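Local structure of glycosyl hydrolase family 2, TIM barrel domain protein (Faecalibacterium prausnitzii A2-165, 6ED2) at residues A[305-310]-A[489-494]; A[521-526]-A[571-576]; A[296-301]-A[466-471]. The protein probably hydrolyses beta-glucuronides as a glycoside hydrolase family 2 beta-glucuronidase that may also bind carbohydrate, and carries a bound magnesium ion. One frame throughout, in Å; residues are numbered along the deposited sequence.

Interaction 1 (A[305-310]-A[489-494])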
loop_
_atom_site.group_PDB
_atom_site.type_symbol
_atom_site.label_atom_id
_atom_site.label_comp_id
_atom_site.label_asym_id
_atom_site.label_seq_id
_atom_site.Cartn_x
_atom_site.Cartn_y
_atom_site.Cartn_z
ATOM N N GLY A 305 46.064 -7.651 3.147
ATOM C CA GLY A 305 44.696 -7.792 3.611
ATOM C C GLY A 305 43.723 -6.776 3.055
ATOM O O GLY A 305 42.693 -6.515 3.687
ATOM N N ARG A 306 44.021 -6.196 1.881
ATOM C CA ARG A 306 43.172 -5.200 1.241
ATOM C C ARG A 306 42.937 -5.581 -0.216
ATOM O O ARG A 306 43.806 -6.182 -0.859
ATOM C CB ARG A 306 43.800 -3.807 1.309
ATOM C CG ARG A 306 44.003 -3.298 2.717
ATOM C CD ARG A 306 42.755 -2.613 3.210
ATOM N NE ARG A 306 42.961 -1.175 3.332
ATOM C CZ ARG A 306 42.002 -0.262 3.204
ATOM N NH1 ARG A 306 42.294 1.024 3.339
ATOM N NH2 ARG A 306 40.752 -0.632 2.944
ATOM N N PHE A 307 41.746 -5.232 -0.726
ATOM C CA PHE A 307 41.461 -5.284 -2.164
ATOM C C PHE A 307 42.176 -4.121 -2.842
ATOM O O PHE A 307 41.819 -2.958 -2.622
ATOM C CB PHE A 307 39.956 -5.204 -2.428
ATOM C CG PHE A 307 39.172 -6.359 -1.868
ATOM C CD1 PHE A 307 39.306 -7.629 -2.404
ATOM C CD2 PHE A 307 38.314 -6.175 -0.792
ATOM C CE1 PHE A 307 38.614 -8.709 -1.865
ATOM C CE2 PHE A 307 37.605 -7.245 -0.255
ATOM C CZ PHE A 307 37.760 -8.520 -0.787
ATOM N N LEU A 308 43.179 -4.408 -3.668
ATOM C CA LEU A 308 43.940 -3.357 -4.337
ATOM C C LEU A 308 43.538 -3.283 -5.806
ATOM O O LEU A 308 43.715 -4.251 -6.558
ATOM C CB LEU A 308 45.440 -3.591 -4.209
ATOM C CG LEU A 308 46.031 -3.451 -2.799
ATOM C CD1 LEU A 308 47.557 -3.536 -2.871
ATOM C CD2 LEU A 308 45.584 -2.154 -2.132
ATOM N N LEU A 309 43.008 -2.131 -6.204
ATOM C CA LEU A 309 42.674 -1.826 -7.586
ATOM C C LEU A 309 43.675 -0.796 -8.081
ATOM O O LEU A 309 43.725 0.319 -7.552
ATOM C CB LEU A 309 41.244 -1.287 -7.704
ATOM C CG LEU A 309 40.802 -0.774 -9.081
ATOM C CD1 LEU A 309 40.843 -1.877 -10.110
ATOM C CD2 LEU A 309 39.397 -0.202 -8.994
ATOM N N ASN A 310 44.459 -1.161 -9.097
ATOM C CA ASN A 310 45.548 -0.304 -9.569
ATOM C C ASN A 310 46.452 0.117 -8.412
ATOM O O ASN A 310 46.927 1.249 -8.344
ATOM C CB ASN A 310 45.005 0.915 -10.310
ATOM C CG ASN A 310 44.157 0.525 -11.508
ATOM O OD1 ASN A 310 44.392 -0.516 -12.116
ATOM N ND2 ASN A 310 43.162 1.341 -11.836
ATOM N N ALA A 489 39.307 -20.223 0.707
ATOM C CA ALA A 489 38.940 -18.922 0.154
ATOM C C ALA A 489 40.079 -17.915 0.285
ATOM O O ALA A 489 40.748 -17.852 1.319
ATOM C CB ALA A 489 37.690 -18.395 0.863
ATOM N N ASP A 490 40.296 -17.121 -0.775
ATOM C CA ASP A 490 41.270 -16.028 -0.712
ATOM C C ASP A 490 40.737 -14.850 0.095
ATOM O O ASP A 490 41.513 -14.033 0.610
ATOM C CB ASP A 490 41.648 -15.549 -2.116
ATOM C CG ASP A 490 42.191 -16.664 -3.000
ATOM O OD1 ASP A 490 43.036 -17.467 -2.533
ATOM O OD2 ASP A 490 41.787 -16.730 -4.179
ATOM N N PHE A 491 39.422 -14.711 0.165
ATOM C CA PHE A 491 38.794 -13.781 1.082
ATOM C C PHE A 491 37.483 -14.434 1.458
ATOM O O PHE A 491 36.930 -15.213 0.677
ATOM C CB PHE A 491 38.623 -12.369 0.482
ATOM C CG PHE A 491 37.701 -12.300 -0.727
ATOM C CD1 PHE A 491 36.348 -12.024 -0.572
ATOM C CD2 PHE A 491 38.193 -12.488 -2.008
ATOM C CE1 PHE A 491 35.500 -11.946 -1.675
ATOM C CE2 PHE A 491 37.348 -12.421 -3.125
ATOM C CZ PHE A 491 36.001 -12.142 -2.952
ATOM N N VAL A 492 37.044 -14.196 2.676
ATOM C CA VAL A 492 35.850 -14.857 3.184
ATOM C C VAL A 492 34.646 -13.964 2.907
ATOM O O VAL A 492 34.725 -12.737 3.057
ATOM C CB VAL A 492 36.010 -15.185 4.682
ATOM C CG1 VAL A 492 34.715 -15.708 5.271
ATOM C CG2 VAL A 492 37.124 -16.243 4.855
ATOM N N SER A 493 33.543 -14.582 2.462
ATOM C CA SER A 493 32.271 -13.907 2.203
ATOM C C SER A 493 31.211 -14.514 3.106
ATOM O O SER A 493 30.931 -15.716 3.016
ATOM C CB SER A 493 31.841 -14.059 0.737
ATOM O OG SER A 493 32.803 -13.522 -0.153
ATOM N N LEU A 494 30.604 -13.691 3.957
ATOM C CA LEU A 494 29.611 -14.183 4.903
ATOM C C LEU A 494 28.217 -13.718 4.507
ATOM O O LEU A 494 28.024 -12.559 4.119
ATOM C CB LEU A 494 29.919 -13.711 6.334
ATOM C CG LEU A 494 31.214 -14.195 7.006
ATOM C CD1 LEU A 494 31.266 -13.712 8.460
ATOM C CD2 LEU A 494 31.373 -15.720 6.937
#
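F307 and F491 form the whole contact, a T-shaped aromatic pair between the hairpin strand 306-309 and the entry to barrel strand 492-495. Along the second segment, D490, in the loop just ahead of F491, makes a salt bridge through OD1 to R470. F491 follows. Its CG sits between the backbone N and the carbonyl carbon (chi1 63°), and from there the ring turns one face to the hairpin. Onto that face F307 brings its far edge: CZ of F307 lies 3.8 Å from CG of F491, and CE1 of F307 is 3.8 Å from CD2 of F491. The ring planes stand at 85° with centroids 5.1 Å apart, which is the evidence for edge-to-face. S493, two residues on, bonds through OG to T471 on the adjoining strand, and I532 touches both phenylalanines. Replacing F491 with an alanine removes the face under CZ and CE1, which would probably open a gap at the barrel floor and let the F307 ring rock. Since no hydrogen bond or charge spans the segments, the contact depends on shape and on C-H edge against pi face, buried from water.

Interaction 2 (A[521-526]-A[571-576])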
loop_
_atom_site.group_PDB
_atom_site.type_symbol
_atom_site.label_atom_id
_atom_site.label_comp_id
_atom_site.label_asym_id
_atom_site.label_seq_id
_atom_site.Cartn_x
_atom_site.Cartn_y
_atom_site.Cartn_z
ATOM N N GLY A 521 35.476 -15.113 16.419
ATOM C CA GLY A 521 35.950 -16.361 15.838
ATOM C C GLY A 521 36.571 -16.175 14.463
ATOM O O GLY A 521 37.663 -16.684 14.192
ATOM N N TRP A 522 35.885 -15.434 13.572
ATOM C CA TRP A 522 36.439 -15.186 12.238
ATOM C C TRP A 522 37.770 -14.450 12.319
ATOM O O TRP A 522 38.679 -14.703 11.518
ATOM C CB TRP A 522 35.441 -14.409 11.359
ATOM C CG TRP A 522 34.362 -15.291 10.924
ATOM C CD1 TRP A 522 33.070 -15.289 11.365
ATOM C CD2 TRP A 522 34.476 -16.386 10.007
ATOM N NE1 TRP A 522 32.370 -16.317 10.775
ATOM C CE2 TRP A 522 33.209 -16.998 9.929
ATOM C CE3 TRP A 522 35.526 -16.902 9.241
ATOM C CZ2 TRP A 522 32.964 -18.109 9.122
ATOM C CZ3 TRP A 522 35.278 -18.003 8.426
ATOM C CH2 TRP A 522 34.008 -18.593 8.376
ATOM N N ALA A 523 37.909 -13.540 13.281
ATOM C CA ALA A 523 39.188 -12.851 13.447
ATOM C C ALA A 523 40.319 -13.835 13.696
ATOM O O ALA A 523 41.465 -13.571 13.314
ATOM C CB ALA A 523 39.113 -11.855 14.601
ATOM N N LYS A 524 40.011 -14.973 14.325
ATOM C CA LYS A 524 41.044 -15.938 14.679
ATOM C C LYS A 524 41.424 -16.835 13.511
ATOM O O LYS A 524 42.566 -17.304 13.460
ATOM C CB LYS A 524 40.586 -16.794 15.860
ATOM C CG LYS A 524 40.723 -16.079 17.193
ATOM C CD LYS A 524 39.779 -16.675 18.239
ATOM C CE LYS A 524 39.752 -15.822 19.512
ATOM N NZ LYS A 524 38.419 -15.825 20.201
ATOM N N VAL A 525 40.508 -17.078 12.560
ATOM C CA VAL A 525 40.793 -18.022 11.483
ATOM C C VAL A 525 41.191 -17.351 10.169
ATOM O O VAL A 525 41.612 -18.060 9.239
ATOM C CB VAL A 525 39.606 -18.982 11.246
ATOM C CG1 VAL A 525 39.179 -19.640 12.555
ATOM C CG2 VAL A 525 38.432 -18.260 10.579
ATOM N N LEU A 526 41.116 -16.018 10.071
ATOM C CA LEU A 526 41.292 -15.336 8.786
ATOM C C LEU A 526 42.760 -15.229 8.378
ATOM O O LEU A 526 43.084 -15.318 7.184
ATOM C CB LEU A 526 40.676 -13.935 8.840
ATOM C CG LEU A 526 39.170 -13.833 8.573
ATOM C CD1 LEU A 526 38.651 -12.508 9.051
ATOM C CD2 LEU A 526 38.842 -14.011 7.090
ATOM N N TYR A 571 35.585 -4.042 12.960
ATOM C CA TYR A 571 36.640 -5.010 12.650
ATOM C C TYR A 571 37.442 -4.558 11.435
ATOM O O TYR A 571 36.878 -4.367 10.353
ATOM C CB TYR A 571 36.041 -6.398 12.403
ATOM C CG TYR A 571 35.354 -6.977 13.615
ATOM C CD1 TYR A 571 36.072 -7.716 14.560
ATOM C CD2 TYR A 571 33.991 -6.771 13.837
ATOM C CE1 TYR A 571 35.449 -8.239 15.685
ATOM C CE2 TYR A 571 33.355 -7.295 14.960
ATOM C CZ TYR A 571 34.091 -8.028 15.880
ATOM O OH TYR A 571 33.471 -8.557 16.993
ATOM N N ASP A 572 38.759 -4.420 11.604
ATOM C CA ASP A 572 39.611 -3.912 10.532
ATOM C C ASP A 572 39.643 -4.848 9.327
ATOM O O ASP A 572 39.954 -4.406 8.215
ATOM C CB ASP A 572 41.041 -3.660 11.057
ATOM C CG ASP A 572 41.911 -4.952 11.118
ATOM O OD1 ASP A 572 41.499 -5.960 11.763
ATOM O OD2 ASP A 572 43.020 -4.963 10.517
ATOM N N PHE A 573 39.321 -6.125 9.517
ATOM C CA PHE A 573 39.391 -7.072 8.415
ATOM C C PHE A 573 38.135 -7.077 7.548
ATOM O O PHE A 573 38.160 -7.678 6.466
ATOM C CB PHE A 573 39.674 -8.487 8.934
ATOM C CG PHE A 573 38.710 -8.974 9.998
ATOM C CD1 PHE A 573 37.443 -9.442 9.662
ATOM C CD2 PHE A 573 39.086 -8.989 11.337
ATOM C CE1 PHE A 573 36.567 -9.909 10.626
ATOM C CE2 PHE A 573 38.211 -9.446 12.313
ATOM C CZ PHE A 573 36.951 -9.911 11.960
ATOM N N VAL A 574 37.055 -6.424 7.970
ATOM C CA VAL A 574 35.855 -6.344 7.137
ATOM C C VAL A 574 36.127 -5.315 6.052
ATOM O O VAL A 574 36.285 -4.124 6.334
ATOM C CB VAL A 574 34.605 -5.981 7.946
ATOM C CG1 VAL A 574 33.425 -5.780 6.998
ATOM C CG2 VAL A 574 34.283 -7.083 8.960
ATOM N N GLN A 575 36.205 -5.774 4.804
ATOM C CA GLN A 575 36.622 -4.903 3.714
ATOM C C GLN A 575 35.549 -4.736 2.649
ATOM O O GLN A 575 35.836 -4.204 1.569
ATOM C CB GLN A 575 37.915 -5.433 3.093
ATOM C CG GLN A 575 39.107 -5.302 4.021
ATOM C CD GLN A 575 39.496 -3.855 4.240
ATOM O OE1 GLN A 575 39.582 -3.086 3.287
ATOM N NE2 GLN A 575 39.739 -3.473 5.500
ATOM N N GLY A 576 34.325 -5.156 2.924
ATOM C CA GLY A 576 33.271 -4.976 1.954
ATOM C C GLY A 576 31.912 -5.316 2.518
ATOM O O GLY A 576 31.796 -6.209 3.366
#
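F573 meets L526 and A523 where the end of helix 508-525 passes the turn leading into barrel strand 574-580; the nearest CA atoms, of A523 and F573, are 7.7 Å apart. The directional part of the contact is a CH-pi interaction. Methyl CD1 of L526 stands 3.7 Å from the centroid of the F573 ring and 26° off its normal, which puts it over the face but shifted toward the rim, with CD1 of F573 only 3.4 Å away. CB of Y571, from the ring's own segment, covers the opposite face, so the phenyl group is clasped between a leucine methyl and a methylene. The apolar remainder comes from A523, whose CB reaches CE2 of F573 at 3.4 Å. F573 has CG between its backbone N and carbonyl carbon (chi1 54°), which places the ring between CD1 of L526 and CB of Y571.

Hydrogen bonds occur within the second segment rather than across the contact. Y571 to V574 is a type I beta turn, and NE2 of Q575 donates to the carbonyl O of D572 at 2.9 Å. The donor lies close to the line of that C=O and the acceptor in the plane of the amide, but the bond is bent at the hydrogen (144°). Further out, D572 makes a salt bridge to R629, and L531 packs against both L526 and F573. Polar bonds therefore shape the turn that presents F573, while the join between the C-terminal end of the helix region and the turn ahead of the strand is wholly apolar and relies on close ring-to-methyl fit.

Interaction 3 (A[296-301]-A[466-471])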
loop_
_atom_site.group_PDB
_atom_site.type_symbol
_atom_site.label_atom_id
_atom_site.label_comp_id
_atom_site.label_asym_id
_atom_site.label_seq_id
_atom_site.Cartn_x
_atom_site.Cartn_y
_atom_site.Cartn_z
ATOM N N GLY A 296 39.653 -2.745 -20.468
ATOM C CA GLY A 296 40.101 -1.725 -19.540
ATOM C C GLY A 296 41.425 -2.145 -18.936
ATOM O O GLY A 296 41.640 -3.327 -18.658
ATOM N N ILE A 297 42.310 -1.174 -18.754
ATOM C CA ILE A 297 43.641 -1.415 -18.217
ATOM C C ILE A 297 43.573 -1.200 -16.709
ATOM O O ILE A 297 43.477 -0.065 -16.233
ATOM C CB ILE A 297 44.685 -0.500 -18.871
ATOM C CG1 ILE A 297 44.712 -0.727 -20.386
ATOM C CG2 ILE A 297 46.058 -0.765 -18.291
ATOM C CD1 ILE A 297 45.773 0.113 -21.085
ATOM N N ARG A 298 43.609 -2.295 -15.959
ATOM C CA ARG A 298 43.545 -2.217 -14.509
ATOM C C ARG A 298 44.114 -3.502 -13.922
ATOM O O ARG A 298 43.969 -4.582 -14.505
ATOM C CB ARG A 298 42.105 -1.999 -14.022
ATOM C CG ARG A 298 41.163 -3.160 -14.340
ATOM C CD ARG A 298 41.035 -4.124 -13.169
ATOM N NE ARG A 298 40.230 -5.318 -13.450
ATOM C CZ ARG A 298 40.725 -6.458 -13.922
ATOM N NH1 ARG A 298 42.023 -6.544 -14.196
ATOM N NH2 ARG A 298 39.922 -7.503 -14.137
ATOM N N THR A 299 44.720 -3.375 -12.741
ATOM C CA THR A 299 45.178 -4.517 -11.959
ATOM C C THR A 299 44.327 -4.671 -10.703
ATOM O O THR A 299 43.844 -3.686 -10.130
ATOM C CB THR A 299 46.643 -4.375 -11.546
ATOM O OG1 THR A 299 46.781 -3.279 -10.627
ATOM C CG2 THR A 299 47.534 -4.161 -12.763
ATOM N N PHE A 300 44.140 -5.917 -10.278
ATOM C CA PHE A 300 43.374 -6.153 -9.062
ATOM C C PHE A 300 43.916 -7.376 -8.333
ATOM O O PHE A 300 44.058 -8.443 -8.934
ATOM C CB PHE A 300 41.892 -6.331 -9.379
ATOM C CG PHE A 300 41.033 -6.468 -8.162
ATOM C CD1 PHE A 300 40.477 -5.353 -7.566
ATOM C CD2 PHE A 300 40.786 -7.713 -7.610
ATOM C CE1 PHE A 300 39.668 -5.480 -6.430
ATOM C CE2 PHE A 300 39.992 -7.845 -6.483
ATOM C CZ PHE A 300 39.430 -6.722 -5.893
ATOM N N GLU A 301 44.191 -7.219 -7.037
ATOM C CA GLU A 301 44.767 -8.293 -6.233
ATOM C C GLU A 301 44.588 -7.974 -4.755
ATOM O O GLU A 301 44.465 -6.810 -4.360
ATOM C CB GLU A 301 46.252 -8.485 -6.545
ATOM C CG GLU A 301 47.080 -7.255 -6.209
ATOM C CD GLU A 301 48.582 -7.476 -6.428
ATOM O OE1 GLU A 301 49.349 -6.506 -6.254
ATOM O OE2 GLU A 301 48.994 -8.615 -6.763
ATOM N N GLN A 466 44.536 -13.838 -14.966
ATOM C CA GLN A 466 44.798 -12.714 -14.076
ATOM C C GLN A 466 44.860 -13.120 -12.615
ATOM O O GLN A 466 45.186 -12.277 -11.774
ATOM C CB GLN A 466 43.728 -11.626 -14.258
ATOM C CG GLN A 466 43.719 -11.019 -15.651
ATOM C CD GLN A 466 42.595 -10.010 -15.844
ATOM O OE1 GLN A 466 42.156 -9.347 -14.900
ATOM N NE2 GLN A 466 42.131 -9.887 -17.073
ATOM N N LYS A 467 44.540 -14.378 -12.294
ATOM C CA LYS A 467 44.701 -14.900 -10.937
ATOM C C LYS A 467 43.931 -14.036 -9.934
ATOM O O LYS A 467 44.450 -13.631 -8.891
ATOM C CB LYS A 467 46.191 -15.001 -10.577
ATOM C CG LYS A 467 46.992 -15.913 -11.539
ATOM C CD LYS A 467 46.705 -17.395 -11.245
ATOM C CE LYS A 467 47.421 -18.373 -12.208
ATOM N NZ LYS A 467 46.554 -18.792 -13.365
ATOM N N ARG A 468 42.679 -13.739 -10.278
ATOM C CA ARG A 468 41.831 -12.928 -9.425
ATOM C C ARG A 468 41.385 -13.736 -8.209
ATOM O O ARG A 468 41.233 -14.961 -8.291
ATOM C CB ARG A 468 40.605 -12.439 -10.198
ATOM C CG ARG A 468 40.833 -11.133 -10.922
ATOM C CD ARG A 468 39.831 -10.956 -12.046
ATOM N NE ARG A 468 40.102 -11.865 -13.154
ATOM C CZ ARG A 468 39.744 -11.630 -14.416
ATOM N NH1 ARG A 468 39.052 -10.527 -14.735
ATOM N NH2 ARG A 468 40.072 -12.506 -15.358
ATOM N N PRO A 469 41.126 -13.067 -7.087
ATOM C CA PRO A 469 40.816 -13.786 -5.837
ATOM C C PRO A 469 39.552 -14.630 -5.935
ATOM O O PRO A 469 38.616 -14.304 -6.675
ATOM C CB PRO A 469 40.649 -12.657 -4.811
ATOM C CG PRO A 469 40.428 -11.409 -5.628
ATOM C CD PRO A 469 41.200 -11.611 -6.897
ATOM N N ARG A 470 39.540 -15.740 -5.183
ATOM C CA ARG A 470 38.430 -16.689 -5.175
ATOM C C ARG A 470 37.756 -16.710 -3.809
ATOM O O ARG A 470 38.424 -16.591 -2.775
ATOM C CB ARG A 470 38.888 -18.107 -5.524
ATOM C CG ARG A 470 39.718 -18.220 -6.800
ATOM C CD ARG A 470 40.696 -19.397 -6.689
ATOM N NE ARG A 470 41.640 -19.154 -5.599
ATOM C CZ ARG A 470 42.484 -20.056 -5.109
ATOM N NH1 ARG A 470 42.505 -21.281 -5.608
ATOM N NH2 ARG A 470 43.308 -19.724 -4.123
ATOM N N THR A 471 36.431 -16.866 -3.810
ATOM C CA THR A 471 35.640 -16.863 -2.589
ATOM C C THR A 471 34.454 -17.796 -2.784
ATOM O O THR A 471 34.268 -18.387 -3.850
ATOM C CB THR A 471 35.172 -15.438 -2.211
ATOM O OG1 THR A 471 34.723 -15.419 -0.842
ATOM C CG2 THR A 471 34.015 -14.974 -3.112
#
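From R298 to F300 the backbone is extended and keeps its distance from Q466 to P469, with CA of R298 10.6 Å from CA of Q466 and CA of F300 8.7 Å from CA of P469, so side chains must bridge the interval. R298 does so end-on: its CG lies between N and the carbonyl carbon (chi1 64°), and a bend at chi2 brings the guanidinium to Q466. NH1 and NH2 of R298 donate to one atom, OE1 of Q466, at 2.9 and 3.0 Å. The acceptor lies in the guanidinium plane, but the amide is turned 74° to it: NH2 uses a lone pair in the carbonyl plane, whereas NH1 comes from above that plane. NE of R298 is held by the carbonyl of P431, which helps fix the group's rotation.

A second guanidinium lies close, with NH1 of R468 3.2 Å from NH2 of R298. These two donors form no bond. OE1 of Q466 sits over the centre of the R468 plane, and R468 is paired with D464 and bonded to the carbonyl of V433. Beyond this polar cluster, the edge of the F300 ring meets P469, CE2 of F300 lying 3.7 Å from CG of P469. One amide oxygen thus takes two N-H bonds and faces another cation, which probably eases the proximity of the arginines where the family 2 beta-sandwich region adjoins the TIM barrel.

Overall arrangement
All three contacts reach one mixed sheet: the eight parallel strands of the TIM barrel and the hairpin 300-303/306-309 that precedes them. Interactions 1 and 3 have centres 10 Å apart and cross along the chain, successive hairpin strands facing entries to the neighbouring strands 492-495 and 470-474; a probable hydrogen bond from T471 OG1 to the carbonyl of F491 links them. Interaction 2 follows both in sequence. Its centre lies 11 Å from interaction 1, to which R306 and Q575 probably link it by a hydrogen bond, and 21 Å from interaction 3, without touch. Interactions 1 and 3 thus join the hairpin region to the starts of two barrel strands, and interaction 2 joins a barrel helix to the turn before the last strand, away from the magnesium site.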